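Local coordinates for protein PHOX (Pseudomonas fluorescens, PDB 4A9V) that hydrolyses phosphate monoesters as a beta-propeller alkaline phosphatase, using a complex cofactor of iron and calcium for phosphotransfer, at residues Glu347-Gly351 / Ala362-Val367; Phe49-Gly53 / Gly567-Ser571; Gln40-Lys44 / Tyr139-Ile143; Thr92-Tyr98 / Lys112-Glu117. All coordinates share one frame; numbering follows the deposited sequence. Where two conformers were deposited one is given.

Contact 1: Glu347-Gly351 / Ala362-Val367. With EDO (1,2-ethanediol), chain H.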
loop_
_atom_site.group_PDB
_atom_site.type_symbol
_atom_site.label_atom_id
_atom_site.label_comp_id
_atom_site.label_asym_id
_atom_site.label_seq_id
_atom_site.Cartn_x
_atom_site.Cartn_y
_atom_site.Cartn_z
ATOM N N GLU A 347 10.342 9.464 19.416
ATOM C CA GLU A 347 8.964 9.865 19.665
ATOM C C GLU A 347 8.605 11.195 18.992
ATOM O O GLU A 347 9.341 12.180 19.105
ATOM C CB GLU A 347 8.819 9.998 21.177
ATOM C CG GLU A 347 7.436 10.231 21.718
ATOM C CD GLU A 347 7.446 10.299 23.232
ATOM O OE1 GLU A 347 8.355 9.697 23.853
ATOM O OE2 GLU A 347 6.404 10.666 23.778
ATOM N N LEU A 348 7.423 11.248 18.384
ATOM C CA LEU A 348 6.864 12.477 17.852
ATOM C C LEU A 348 5.761 12.956 18.787
ATOM O O LEU A 348 4.580 12.621 18.631
ATOM C CB LEU A 348 6.322 12.240 16.444
ATOM C CG LEU A 348 7.354 11.705 15.449
ATOM C CD1 LEU A 348 6.719 11.542 14.078
ATOM C CD2 LEU A 348 8.580 12.599 15.374
ATOM N N THR A 349 6.183 13.719 19.787
ATOM C CA THR A 349 5.323 14.141 20.883
ATOM C C THR A 349 5.577 15.613 21.161
ATOM O O THR A 349 6.709 16.014 21.411
ATOM C CB THR A 349 5.628 13.325 22.150
ATOM O OG1 THR A 349 5.264 11.958 21.920
ATOM C CG2 THR A 349 4.863 13.865 23.359
ATOM N N HIS A 350 4.526 16.417 21.114
ATOM C CA HIS A 350 4.653 17.827 21.418
ATOM C C HIS A 350 5.261 18.010 22.781
ATOM O O HIS A 350 4.813 17.402 23.754
ATOM C CB HIS A 350 3.292 18.494 21.360
ATOM C CG HIS A 350 3.360 19.990 21.438
ATOM N ND1 HIS A 350 3.370 20.644 22.613
ATOM C CD2 HIS A 350 3.622 20.940 20.458
ATOM C CE1 HIS A 350 3.493 21.963 22.383
ATOM N NE2 HIS A 350 3.621 22.146 21.059
ATOM N N GLY A 351 6.313 18.822 22.851
ATOM C CA GLY A 351 7.019 19.070 24.106
ATOM C C GLY A 351 8.268 18.224 24.308
ATOM O O GLY A 351 8.912 18.311 25.353
ATOM N N ALA A 362 2.144 23.972 17.427
ATOM C CA ALA A 362 1.414 24.595 18.526
ATOM C C ALA A 362 0.958 23.570 19.559
ATOM O O ALA A 362 0.720 23.903 20.720
ATOM C CB ALA A 362 0.217 25.363 17.989
ATOM N N ASP A 363 0.708 22.352 19.096
ATOM C CA ASP A 363 0.046 21.337 19.900
ATOM C C ASP A 363 0.235 19.979 19.229
ATOM O O ASP A 363 0.842 19.891 18.163
ATOM C CB ASP A 363 -1.442 21.668 20.057
ATOM C CG ASP A 363 -2.132 21.905 18.728
ATOM O OD1 ASP A 363 -1.798 21.221 17.746
ATOM O OD2 ASP A 363 -3.009 22.789 18.656
ATOM N N GLN A 364 -0.236 18.919 19.876
ATOM C CA GLN A 364 -0.010 17.573 19.380
ATOM C C GLN A 364 -0.771 17.323 18.081
ATOM O O GLN A 364 -0.280 16.613 17.210
ATOM C CB GLN A 364 -0.400 16.544 20.442
ATOM C CG GLN A 364 -0.198 15.099 20.006
ATOM C CD GLN A 364 1.250 14.750 19.711
ATOM O OE1 GLN A 364 2.166 15.522 19.989
ATOM N NE2 GLN A 364 1.463 13.544 19.196
ATOM N N ALA A 365 -1.920 17.963 17.898
ATOM C CA ALA A 365 -2.638 17.827 16.632
ATOM C C ALA A 365 -1.758 18.241 15.460
ATOM O O ALA A 365 -1.715 17.561 14.432
ATOM C CB ALA A 365 -3.911 18.650 16.655
ATOM N N GLU A 366 -1.063 19.363 15.601
ATOM C CA GLU A 366 -0.186 19.834 14.534
ATOM C C GLU A 366 1.002 18.915 14.278
ATOM O O GLU A 366 1.437 18.761 13.143
ATOM C CB GLU A 366 0.291 21.254 14.833
ATOM C CG GLU A 366 -0.843 22.261 14.800
ATOM C CD GLU A 366 -0.385 23.709 14.805
ATOM O OE1 GLU A 366 0.837 23.978 14.821
ATOM O OE2 GLU A 366 -1.264 24.588 14.682
ATOM N N VAL A 367 1.525 18.302 15.334
ATOM C CA VAL A 367 2.564 17.293 15.187
ATOM C C VAL A 367 2.098 16.170 14.265
ATOM O O VAL A 367 2.852 15.702 13.412
ATOM C CB VAL A 367 2.997 16.737 16.560
ATOM C CG1 VAL A 367 4.007 15.613 16.391
ATOM C CG2 VAL A 367 3.575 17.851 17.423
HETATM C C1 EDO H . -2.201 10.024 21.007
HETATM O O1 EDO H . -2.353 9.604 22.378
HETATM C C2 EDO H . -1.177 11.153 20.930
HETATM O O2 EDO H . -0.970 11.578 19.574
#

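Contact 2: Phe49-Gly53 / Gly567-Ser571. With EDO (1,2-ethanediol), chain J.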
loop_
_atom_site.group_PDB
_atom_site.type_symbol
_atom_site.label_atom_id
_atom_site.label_comp_id
_atom_site.label_asym_id
_atom_site.label_seq_id
_atom_site.Cartn_x
_atom_site.Cartn_y
_atom_site.Cartn_z
ATOM N N PHE A 49 -20.783 -3.918 -16.048
ATOM C CA PHE A 49 -19.651 -3.193 -16.596
ATOM C C PHE A 49 -19.897 -2.857 -18.061
ATOM O O PHE A 49 -20.344 -3.701 -18.837
ATOM C CB PHE A 49 -18.372 -4.014 -16.452
ATOM C CG PHE A 49 -17.159 -3.356 -17.054
ATOM C CD1 PHE A 49 -16.643 -2.194 -16.512
ATOM C CD2 PHE A 49 -16.548 -3.893 -18.174
ATOM C CE1 PHE A 49 -15.528 -1.592 -17.059
ATOM C CE2 PHE A 49 -15.408 -3.314 -18.706
ATOM C CZ PHE A 49 -14.899 -2.158 -18.148
ATOM N N ASP A 50 -19.578 -1.623 -18.426
ATOM C CA ASP A 50 -19.752 -1.136 -19.787
ATOM C C ASP A 50 -18.374 -0.849 -20.386
ATOM O O ASP A 50 -17.738 0.149 -20.051
ATOM C CB ASP A 50 -20.608 0.131 -19.764
ATOM C CG ASP A 50 -20.903 0.665 -21.149
ATOM O OD1 ASP A 50 -20.284 0.175 -22.117
ATOM O OD2 ASP A 50 -21.696 1.623 -21.249
ATOM N N PRO A 51 -17.907 -1.719 -21.292
ATOM C CA PRO A 51 -16.556 -1.553 -21.824
ATOM C C PRO A 51 -16.359 -0.316 -22.703
ATOM O O PRO A 51 -15.226 0.037 -23.017
ATOM C CB PRO A 51 -16.327 -2.834 -22.641
ATOM C CG PRO A 51 -17.385 -3.792 -22.215
ATOM C CD PRO A 51 -18.541 -2.970 -21.738
ATOM N N SER A 52 -17.447 0.345 -23.082
ATOM C CA SER A 52 -17.365 1.533 -23.927
ATOM C C SER A 52 -16.938 2.773 -23.159
ATOM O O SER A 52 -16.727 3.826 -23.753
ATOM C CB SER A 52 -18.714 1.810 -24.584
ATOM O OG SER A 52 -19.654 2.263 -23.626
ATOM N N GLY A 53 -16.968 2.695 -21.833
ATOM C CA GLY A 53 -16.673 3.859 -21.013
ATOM C C GLY A 53 -17.883 4.684 -20.615
ATOM O O GLY A 53 -17.749 5.657 -19.880
ATOM N N GLY A 567 -9.910 -5.152 -27.009
ATOM C CA GLY A 567 -10.560 -5.093 -25.712
ATOM C C GLY A 567 -9.965 -4.076 -24.755
ATOM O O GLY A 567 -8.936 -3.452 -25.019
ATOM N N LYS A 568 -10.677 -3.880 -23.656
ATOM C CA LYS A 568 -10.281 -2.965 -22.601
ATOM C C LYS A 568 -9.718 -3.778 -21.432
ATOM O O LYS A 568 -10.389 -4.669 -20.907
ATOM C CB LYS A 568 -11.501 -2.159 -22.141
ATOM C CG LYS A 568 -11.209 -1.202 -21.000
ATOM C CD LYS A 568 -12.346 -0.221 -20.781
ATOM C CE LYS A 568 -12.399 0.829 -21.876
ATOM N NZ LYS A 568 -13.466 1.838 -21.640
ATOM N N PRO A 569 -8.449 -3.539 -21.065
ATOM C CA PRO A 569 -7.883 -4.245 -19.918
ATOM C C PRO A 569 -8.496 -3.772 -18.605
ATOM O O PRO A 569 -8.930 -2.627 -18.501
ATOM C CB PRO A 569 -6.401 -3.876 -19.985
ATOM C CG PRO A 569 -6.401 -2.512 -20.589
ATOM C CD PRO A 569 -7.559 -2.470 -21.552
ATOM N N ARG A 570 -8.602 -4.683 -17.644
ATOM C CA ARG A 570 -9.241 -4.385 -16.362
ATOM C C ARG A 570 -8.379 -4.905 -15.219
ATOM O O ARG A 570 -8.085 -6.096 -15.151
ATOM C CB ARG A 570 -10.627 -5.028 -16.290
ATOM C CG ARG A 570 -11.581 -4.535 -17.366
ATOM C CD ARG A 570 -12.779 -5.452 -17.516
ATOM N NE ARG A 570 -13.663 -5.393 -16.356
ATOM C CZ ARG A 570 -14.746 -6.145 -16.219
ATOM N NH1 ARG A 570 -15.022 -7.069 -17.132
ATOM N NH2 ARG A 570 -15.529 -5.997 -15.162
ATOM N N SER A 571 -8.042 -4.023 -14.283
ATOM C CA SER A 571 -7.417 -4.436 -13.029
ATOM C C SER A 571 -8.253 -5.534 -12.400
ATOM O O SER A 571 -9.487 -5.457 -12.382
ATOM C CB SER A 571 -7.326 -3.253 -12.063
ATOM O OG SER A 571 -6.435 -2.261 -12.539
HETATM C C1 EDO J . -12.591 3.657 -25.079
HETATM O O1 EDO J . -13.249 2.539 -24.472
HETATM C C2 EDO J . -12.123 4.636 -24.002
HETATM O O2 EDO J . -12.804 4.345 -22.769
HETATM O O HOH W 1 -15.154 1.243 -19.373
#

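Contact 3: Gln40-Lys44 / Tyr139-Ile143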
loop_
_atom_site.group_PDB
_atom_site.type_symbol
_atom_site.label_atom_id
_atom_site.label_comp_id
_atom_site.label_asym_id
_atom_site.label_seq_id
_atom_site.Cartn_x
_atom_site.Cartn_y
_atom_site.Cartn_z
ATOM N N GLN A 40 -17.080 -4.620 -11.864
ATOM C CA GLN A 40 -18.051 -5.649 -11.494
ATOM C C GLN A 40 -19.121 -5.060 -10.578
ATOM O O GLN A 40 -18.801 -4.588 -9.493
ATOM C CB GLN A 40 -17.327 -6.772 -10.760
ATOM C CG GLN A 40 -18.240 -7.839 -10.183
ATOM C CD GLN A 40 -19.015 -8.579 -11.249
ATOM O OE1 GLN A 40 -18.440 -9.042 -12.236
ATOM N NE2 GLN A 40 -20.324 -8.697 -11.055
ATOM N N PRO A 41 -20.409 -5.171 -10.952
ATOM C CA PRO A 41 -21.423 -4.744 -9.991
ATOM C C PRO A 41 -21.401 -5.597 -8.729
ATOM O O PRO A 41 -21.266 -6.822 -8.800
ATOM C CB PRO A 41 -22.743 -4.912 -10.755
ATOM C CG PRO A 41 -22.429 -5.853 -11.869
ATOM C CD PRO A 41 -21.008 -5.572 -12.238
ATOM N N LEU A 42 -21.579 -4.955 -7.580
ATOM C CA LEU A 42 -21.508 -5.660 -6.312
ATOM C C LEU A 42 -22.858 -6.176 -5.834
ATOM O O LEU A 42 -22.894 -7.118 -5.045
ATOM C CB LEU A 42 -20.906 -4.765 -5.230
ATOM C CG LEU A 42 -19.488 -4.261 -5.491
ATOM C CD1 LEU A 42 -18.953 -3.618 -4.218
ATOM C CD2 LEU A 42 -18.554 -5.365 -5.964
ATOM N N HIS A 43 -23.940 -5.511 -6.228
ATOM C CA HIS A 43 -25.252 -5.754 -5.630
ATOM C C HIS A 43 -26.189 -6.440 -6.580
ATOM O O HIS A 43 -25.948 -6.509 -7.790
ATOM C CB HIS A 43 -25.854 -4.448 -5.138
ATOM C CG HIS A 43 -24.945 -3.688 -4.213
ATOM N ND1 HIS A 43 -24.399 -4.248 -3.115
ATOM C CD2 HIS A 43 -24.437 -2.402 -4.293
ATOM C CE1 HIS A 43 -23.603 -3.349 -2.510
ATOM N NE2 HIS A 43 -23.665 -2.204 -3.204
ATOM N N LYS A 44 -27.218 -7.060 -6.019
ATOM C CA LYS A 44 -28.187 -7.759 -6.841
ATOM C C LYS A 44 -28.765 -6.816 -7.894
ATOM O O LYS A 44 -29.187 -5.701 -7.595
ATOM C CB LYS A 44 -29.301 -8.352 -5.982
ATOM C CG LYS A 44 -30.283 -9.208 -6.764
ATOM C CD LYS A 44 -31.233 -9.935 -5.831
ATOM C CE LYS A 44 -32.526 -10.311 -6.533
ATOM N NZ LYS A 44 -33.435 -11.076 -5.636
ATOM N N TYR A 139 -22.854 -7.996 2.788
ATOM C CA TYR A 139 -21.589 -7.407 3.219
ATOM C C TYR A 139 -20.907 -6.597 2.119
ATOM O O TYR A 139 -19.960 -5.868 2.384
ATOM C CB TYR A 139 -20.658 -8.499 3.735
ATOM C CG TYR A 139 -21.157 -9.144 5.006
ATOM C CD1 TYR A 139 -21.023 -8.497 6.222
ATOM C CD2 TYR A 139 -21.885 -10.326 4.970
ATOM C CE1 TYR A 139 -21.536 -9.045 7.381
ATOM C CE2 TYR A 139 -22.452 -10.853 6.118
ATOM C CZ TYR A 139 -22.259 -10.217 7.323
ATOM O OH TYR A 139 -22.809 -10.729 8.476
ATOM N N ASN A 140 -21.314 -6.788 0.870
ATOM C CA ASN A 140 -20.642 -6.099 -0.225
ATOM C C ASN A 140 -20.849 -4.600 -0.085
ATOM O O ASN A 140 -21.965 -4.145 0.166
ATOM C CB ASN A 140 -21.174 -6.561 -1.578
ATOM C CG ASN A 140 -20.804 -7.994 -1.902
ATOM O OD1 ASN A 140 -19.998 -8.632 -1.211
ATOM N ND2 ASN A 140 -21.357 -8.493 -3.000
ATOM N N ARG A 141 -19.805 -3.821 -0.344
ATOM C CA ARG A 141 -19.877 -2.395 -0.090
ATOM C C ARG A 141 -18.797 -1.670 -0.862
ATOM O O ARG A 141 -17.658 -2.122 -0.909
ATOM C CB ARG A 141 -19.691 -2.154 1.407
ATOM C CG ARG A 141 -19.878 -0.722 1.824
ATOM C CD ARG A 141 -19.603 -0.553 3.302
ATOM N NE ARG A 141 -19.851 0.819 3.692
ATOM C CZ ARG A 141 -19.805 1.270 4.933
ATOM N NH1 ARG A 141 -19.317 0.502 5.902
ATOM N NH2 ARG A 141 -20.172 2.522 5.177
ATOM N N ARG A 142 -19.140 -0.500 -1.386
ATOM C CA ARG A 142 -18.148 0.487 -1.805
ATOM C C ARG A 142 -18.028 1.595 -0.769
ATOM O O ARG A 142 -19.019 2.210 -0.382
ATOM C CB ARG A 142 -18.498 1.092 -3.163
ATOM C CG ARG A 142 -18.275 0.175 -4.351
ATOM C CD ARG A 142 -16.866 -0.395 -4.433
ATOM N NE ARG A 142 -15.812 0.583 -4.181
ATOM C CZ ARG A 142 -15.568 1.635 -4.956
ATOM N NH1 ARG A 142 -16.114 1.723 -6.159
ATOM N NH2 ARG A 142 -14.773 2.608 -4.535
ATOM N N ILE A 143 -16.788 1.894 -0.406
ATOM C CA ILE A 143 -16.423 3.133 0.239
ATOM C C ILE A 143 -15.590 3.886 -0.786
ATOM O O ILE A 143 -14.688 3.304 -1.386
ATOM C CB ILE A 143 -15.625 2.858 1.526
ATOM C CG1 ILE A 143 -16.490 2.051 2.506
ATOM C CG2 ILE A 143 -15.162 4.158 2.157
ATOM C CD1 ILE A 143 -15.723 1.230 3.511
HETATM O O HOH W 2 -22.220 -0.009 -1.755
#

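Contact 4: Thr92-Tyr98 / Lys112-Glu117. With EDO (1,2-ethanediol), chain J.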
loop_
_atom_site.group_PDB
_atom_site.type_symbol
_atom_site.label_atom_id
_atom_site.label_comp_id
_atom_site.label_asym_id
_atom_site.label_seq_id
_atom_site.Cartn_x
_atom_site.Cartn_y
_atom_site.Cartn_z
ATOM N N THR A 92 -7.401 5.732 -10.918
ATOM C CA THR A 92 -8.083 5.303 -12.128
ATOM C C THR A 92 -7.300 5.713 -13.362
ATOM O O THR A 92 -6.381 6.522 -13.295
ATOM C CB THR A 92 -9.545 5.810 -12.174
ATOM O OG1 THR A 92 -10.226 5.245 -13.306
ATOM C CG2 THR A 92 -9.604 7.326 -12.256
ATOM N N ASN A 93 -7.645 5.091 -14.478
ATOM C CA ASN A 93 -6.915 5.246 -15.726
ATOM C C ASN A 93 -7.813 5.957 -16.729
ATOM O O ASN A 93 -8.760 5.359 -17.246
ATOM C CB ASN A 93 -6.563 3.858 -16.253
ATOM C CG ASN A 93 -5.933 2.984 -15.183
ATOM O OD1 ASN A 93 -4.894 3.326 -14.625
ATOM N ND2 ASN A 93 -6.593 1.881 -14.846
ATOM N N TYR A 94 -7.627 7.264 -16.886
ATOM C CA TYR A 94 -8.557 8.059 -17.679
ATOM C C TYR A 94 -8.712 7.523 -19.110
ATOM O O TYR A 94 -9.776 7.656 -19.707
ATOM C CB TYR A 94 -8.129 9.528 -17.719
ATOM C CG TYR A 94 -8.199 10.263 -16.389
ATOM C CD1 TYR A 94 -9.019 9.831 -15.357
ATOM C CD2 TYR A 94 -7.488 11.435 -16.197
ATOM C CE1 TYR A 94 -9.137 10.556 -14.182
ATOM C CE2 TYR A 94 -7.616 12.175 -15.034
ATOM C CZ TYR A 94 -8.482 11.755 -14.051
ATOM O OH TYR A 94 -8.616 12.447 -12.867
ATOM N N ARG A 95 -7.658 6.927 -19.665
ATOM C CA ARG A 95 -7.756 6.394 -21.022
ATOM C C ARG A 95 -8.824 5.323 -21.163
ATOM O O ARG A 95 -9.344 5.113 -22.260
ATOM C CB ARG A 95 -6.404 5.885 -21.529
ATOM C CG ARG A 95 -5.934 4.577 -20.927
ATOM C CD ARG A 95 -4.523 4.228 -21.381
ATOM N NE ARG A 95 -4.456 4.028 -22.827
ATOM C CZ ARG A 95 -3.450 4.433 -23.596
ATOM N NH1 ARG A 95 -2.361 4.955 -23.049
ATOM N NH2 ARG A 95 -3.460 4.155 -24.889
ATOM N N TYR A 96 -9.148 4.655 -20.058
ATOM C CA TYR A 96 -10.156 3.598 -20.048
ATOM C C TYR A 96 -11.444 4.011 -19.335
ATOM O O TYR A 96 -12.495 3.428 -19.577
ATOM C CB TYR A 96 -9.592 2.314 -19.434
ATOM C CG TYR A 96 -8.342 1.819 -20.119
ATOM C CD1 TYR A 96 -8.319 1.597 -21.485
ATOM C CD2 TYR A 96 -7.191 1.545 -19.395
ATOM C CE1 TYR A 96 -7.178 1.150 -22.115
ATOM C CE2 TYR A 96 -6.048 1.077 -20.015
ATOM C CZ TYR A 96 -6.043 0.905 -21.380
ATOM O OH TYR A 96 -4.909 0.487 -22.036
ATOM N N LEU A 97 -11.373 4.977 -18.431
ATOM C CA LEU A 97 -12.510 5.297 -17.578
ATOM C C LEU A 97 -13.633 5.978 -18.367
ATOM O O LEU A 97 -14.812 5.713 -18.139
ATOM C CB LEU A 97 -12.068 6.187 -16.415
ATOM C CG LEU A 97 -13.178 6.599 -15.444
ATOM C CD1 LEU A 97 -13.828 5.383 -14.798
ATOM C CD2 LEU A 97 -12.639 7.551 -14.389
ATOM N N TYR A 98 -13.252 6.918 -19.230
ATOM C CA TYR A 98 -14.201 7.756 -19.963
ATOM C C TYR A 98 -14.213 7.341 -21.433
ATOM O O TYR A 98 -13.173 6.980 -21.975
ATOM C CB TYR A 98 -13.788 9.228 -19.875
ATOM C CG TYR A 98 -13.582 9.734 -18.465
ATOM C CD1 TYR A 98 -14.628 9.760 -17.549
ATOM C CD2 TYR A 98 -12.340 10.193 -18.054
ATOM C CE1 TYR A 98 -14.456 10.292 -16.282
ATOM C CE2 TYR A 98 -12.158 10.751 -16.800
ATOM C CZ TYR A 98 -13.207 10.769 -15.908
ATOM O OH TYR A 98 -12.979 11.278 -14.642
ATOM N N LYS A 112 -17.210 10.459 -11.047
ATOM C CA LYS A 112 -16.954 9.113 -11.540
ATOM C C LYS A 112 -15.535 8.641 -11.192
ATOM O O LYS A 112 -15.337 7.489 -10.817
ATOM C CB LYS A 112 -17.178 9.078 -13.048
ATOM C CG LYS A 112 -16.994 7.730 -13.705
ATOM C CD LYS A 112 -17.506 7.768 -15.133
ATOM C CE LYS A 112 -16.980 6.607 -15.945
ATOM N NZ LYS A 112 -17.552 6.586 -17.320
ATOM N N ALA A 113 -14.553 9.536 -11.280
ATOM C CA ALA A 113 -13.180 9.217 -10.867
ATOM C C ALA A 113 -13.114 8.951 -9.366
ATOM O O ALA A 113 -12.508 7.974 -8.934
ATOM C CB ALA A 113 -12.226 10.338 -11.266
ATOM N N LEU A 114 -13.738 9.805 -8.569
ATOM C CA LEU A 114 -13.754 9.598 -7.123
ATOM C C LEU A 114 -14.452 8.282 -6.754
ATOM O O LEU A 114 -14.050 7.597 -5.807
ATOM C CB LEU A 114 -14.454 10.777 -6.445
ATOM C CG LEU A 114 -13.554 11.997 -6.248
ATOM C CD1 LEU A 114 -14.379 13.266 -6.129
ATOM C CD2 LEU A 114 -12.668 11.837 -5.027
ATOM N N ALA A 115 -15.443 7.894 -7.556
ATOM C CA ALA A 115 -16.175 6.654 -7.345
ATOM C C ALA A 115 -15.289 5.426 -7.538
ATOM O O ALA A 115 -15.572 4.359 -6.997
ATOM C CB ALA A 115 -17.364 6.590 -8.286
ATOM N N CYS A 116 -14.271 5.555 -8.383
ATOM C CA CYS A 116 -13.351 4.460 -8.658
ATOM C C CYS A 116 -12.434 4.126 -7.496
ATOM O O CYS A 116 -11.782 3.090 -7.537
ATOM C CB CYS A 116 -12.464 4.813 -9.845
ATOM S SG CYS A 116 -13.252 4.761 -11.466
ATOM N N GLU A 117 -12.218 5.089 -6.602
ATOM C CA GLU A 117 -11.197 4.972 -5.569
ATOM C C GLU A 117 -11.845 4.678 -4.229
ATOM O O GLU A 117 -13.044 4.877 -4.055
ATOM C CB GLU A 117 -10.372 6.256 -5.504
ATOM C CG GLU A 117 -9.797 6.622 -6.869
ATOM C CD GLU A 117 -8.813 7.770 -6.884
ATOM O OE1 GLU A 117 -8.346 8.224 -5.827
ATOM O OE2 GLU A 117 -8.537 8.249 -8.009
HETATM C C1 EDO J . -12.591 3.657 -25.079
HETATM O O1 EDO J . -13.249 2.539 -24.472
HETATM C C2 EDO J . -12.123 4.636 -24.002
HETATM O O2 EDO J . -12.804 4.345 -22.769
HETATM O O HOH W 3 -7.840 10.251 -10.772
#

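Contact 1: Glu347-Gly351 / Ala362-Val367
At the capped N-terminal end of helix 364-369, Gln364 and His350 join the helix to the loop that leaves strand 340-347. The Gln364 amide grips that loop with both of its heteroatoms. OE1 accepts from His350 N at 2.8 Å, while NE2 gives a longer bond of 3.3 Å to Leu348 O, almost straight at 177° and in the plane of the amide. Glutamine suits the place because one flat group offers acceptor and donor together; CG lies opposite the backbone N, and the bend at chi2 (63°) then turns the amide to the loop. NE2 also donates to an ethanediol, probably from the crystallisation liquor.

His350 lays its imidazole against the residues just ahead of the helix. Asp363 CA stands over one face, 3.8 Å from the ring centroid, in a CH-pi contact. His350 NE2 is bonded to Phe361 O, which helps fix how the ring is turned. Val367, from the first helical turn, fills in with branched apolar bulk: CG1 lies 4.1 Å from Leu348 CB, and CG2 meets the edge of the imidazole. Within the helix start, Asp363 OD1 accepts from Glu366 N at 2.9 Å, and Ala362 N donates to Glu366 OE1. The result is an aspartate N-cap at a helix start, with the neighbouring loop tied to it by a side-chain amide, away from the metal sites.

Contact 2: Phe49-Gly53 / Gly567-Ser571
Arg570 reaches toward Phe49 and lies along its ring. From CB, which sets off toward the loop, the chain brings CG to the ring's far tip at CZ, and CD follows 3.6 Å from Phe49 CE2. A bend at chi3 (69°) then turns the guanidinium flat onto the ring. NE rides over CE2, Arg570 CZ sits 3.5 Å from Phe49 CD2, NH1 projects past the rim beyond that carbon, and NH2 ends 3.6 Å from Phe49 CG. The two side chains thus run antiparallel, tip beside base, with planes only 9° apart and Arg570 CZ 3.9 Å from the Phe49 ring centroid: a stacked cation-pi pair. Stacking uses only the guanidinium face, which leaves its N-H groups to bond around the rim; NH1 forms a salt bridge with Glu562 and NH2 bonds to Trp38 O.

The opposite face of Phe49 takes the backbone of Pro51, and Lys568 CD comes to the ring edge, 4.1 Å from Phe49 CZ. The lysine is long enough to pass the ring and donate from NZ to Pro51 O at 2.9 Å, from above the carbonyl plane. A water leading to Asp50 O, both hydroxyls of an ethanediol and probably Tyr96 O also accept; five oxygens are more than three hydrogens can fully serve at once, so some bonds must be shared or alternate. Asp50-Gly53 is a type I beta turn, and Asp50 OD1, accepting from Ser52 N at 3.0 Å, adds an Asx turn.

Phe49-Gly53 lies between strand 30-37 and helix 57-60, and Gly567-Ser571 leads into strand 572-578, which pairs with strand 30-37; Tyr96 belongs to helix 94-97.

Contact 3: Gln40-Lys44 / Tyr139-Ile143
The His43 ring has Leu42 CB over the centre of one face, 4.0 Å above it, and at its edge, in plane, meets Asn140 O and a water. Asn140 O is 3.2 Å from His43 CE1, a close approach to a polarised ring carbon, and the water joins His43 NE2 to Arg142 N. The second flat group, the Asn140 amide, gives ND2 to Leu42 O at 2.9 Å; the bond lies in the carbonyl plane on a lone pair and nearly in the amide plane. Val134 O accepts from ND2, and OD1 takes Glu123 N, which together fix the rotation of the amide. A leucine at Asn140 would probably leave Leu42 O and Val134 O without this donor and Glu123 N without its acceptor, loosening the loop's hold on the strand. Farther along the strand, Leu42 CD1 rests 3.8 Å from Arg142 CD, the two side chains crossing at about a right angle. Only the arginine's apolar stem serves the leucine; bends at chi2 and chi3 take its guanidinium to the carbonyls of Ala115 and Gln63. The pattern is a loop packed on strand 130-144, an outermost strand of a four-stranded antiparallel sheet, consistent with a propeller blade.

Contact 4: Thr92-Tyr98 / Lys112-Glu117
Leu97 and Lys112 each start with CG anti to the backbone N (chi1 180° and -178°), which points each side chain across the gap toward the other segment. Lys112 stays extended to its end, so CE runs alongside Leu97 CD1 at 3.6 Å and NZ arrives at Leu97 O, 3.0 Å away. NZ is also bonded to Gly55 O. A methionine in place of Lys112 could still lie against Leu97 but would probably leave Leu97 O and Gly55 O without their shared donor, and the end of helix 94-97 without its positive charge.

Around this bond the packing is largely apolar and close. Leu97 spreads its two methyls over segment 112-117: CD1 presses on Cys116 SG at 3.4 Å, and CD2 rests on Ala113 CA. The small methyl of Ala113 suits its place, with Tyr98 OH 3.6 Å from CB and Thr92 CG2 and the Tyr94 ring edge also near. Polar ends are satisfied just outside: Tyr98 OH by Asp109 O, Thr92 OG1 by Asp66 OD2, Tyr94 OH by Ile225 O. At the margin a water donates to Tyr94 OH and weakly to Glu117 OE2, the glutamate's OE1 being held by Gln177 N.

The chemistry implies a buried ammonium whose charge is probably offset by the carbonyl dipoles that accept from it, among them the one at the C-terminal end of helix 94-97.

Contacts 3 and 4 are the buried pair, contact 2 is at the surface, and contact 1 is partly buried about 37 Å or more, centre to centre, from the other three. Contacts 2 and 3 share the loop after strand 30-37, whose pairing with 572-578 is consistent with the chain-end closure of a propeller. Contact 4 joins them, since a lysine tip of contact 2 and an arginine tip of contact 3 probably reach its backbone carbonyls. Basic side chains therefore serve main-chain oxygens across the 2-3-4 cluster, with stacking at the partly exposed surface in contact 2 and close, largely apolar packing in contact 4, whereas contact 1 relies on a neutral amide and helix capping.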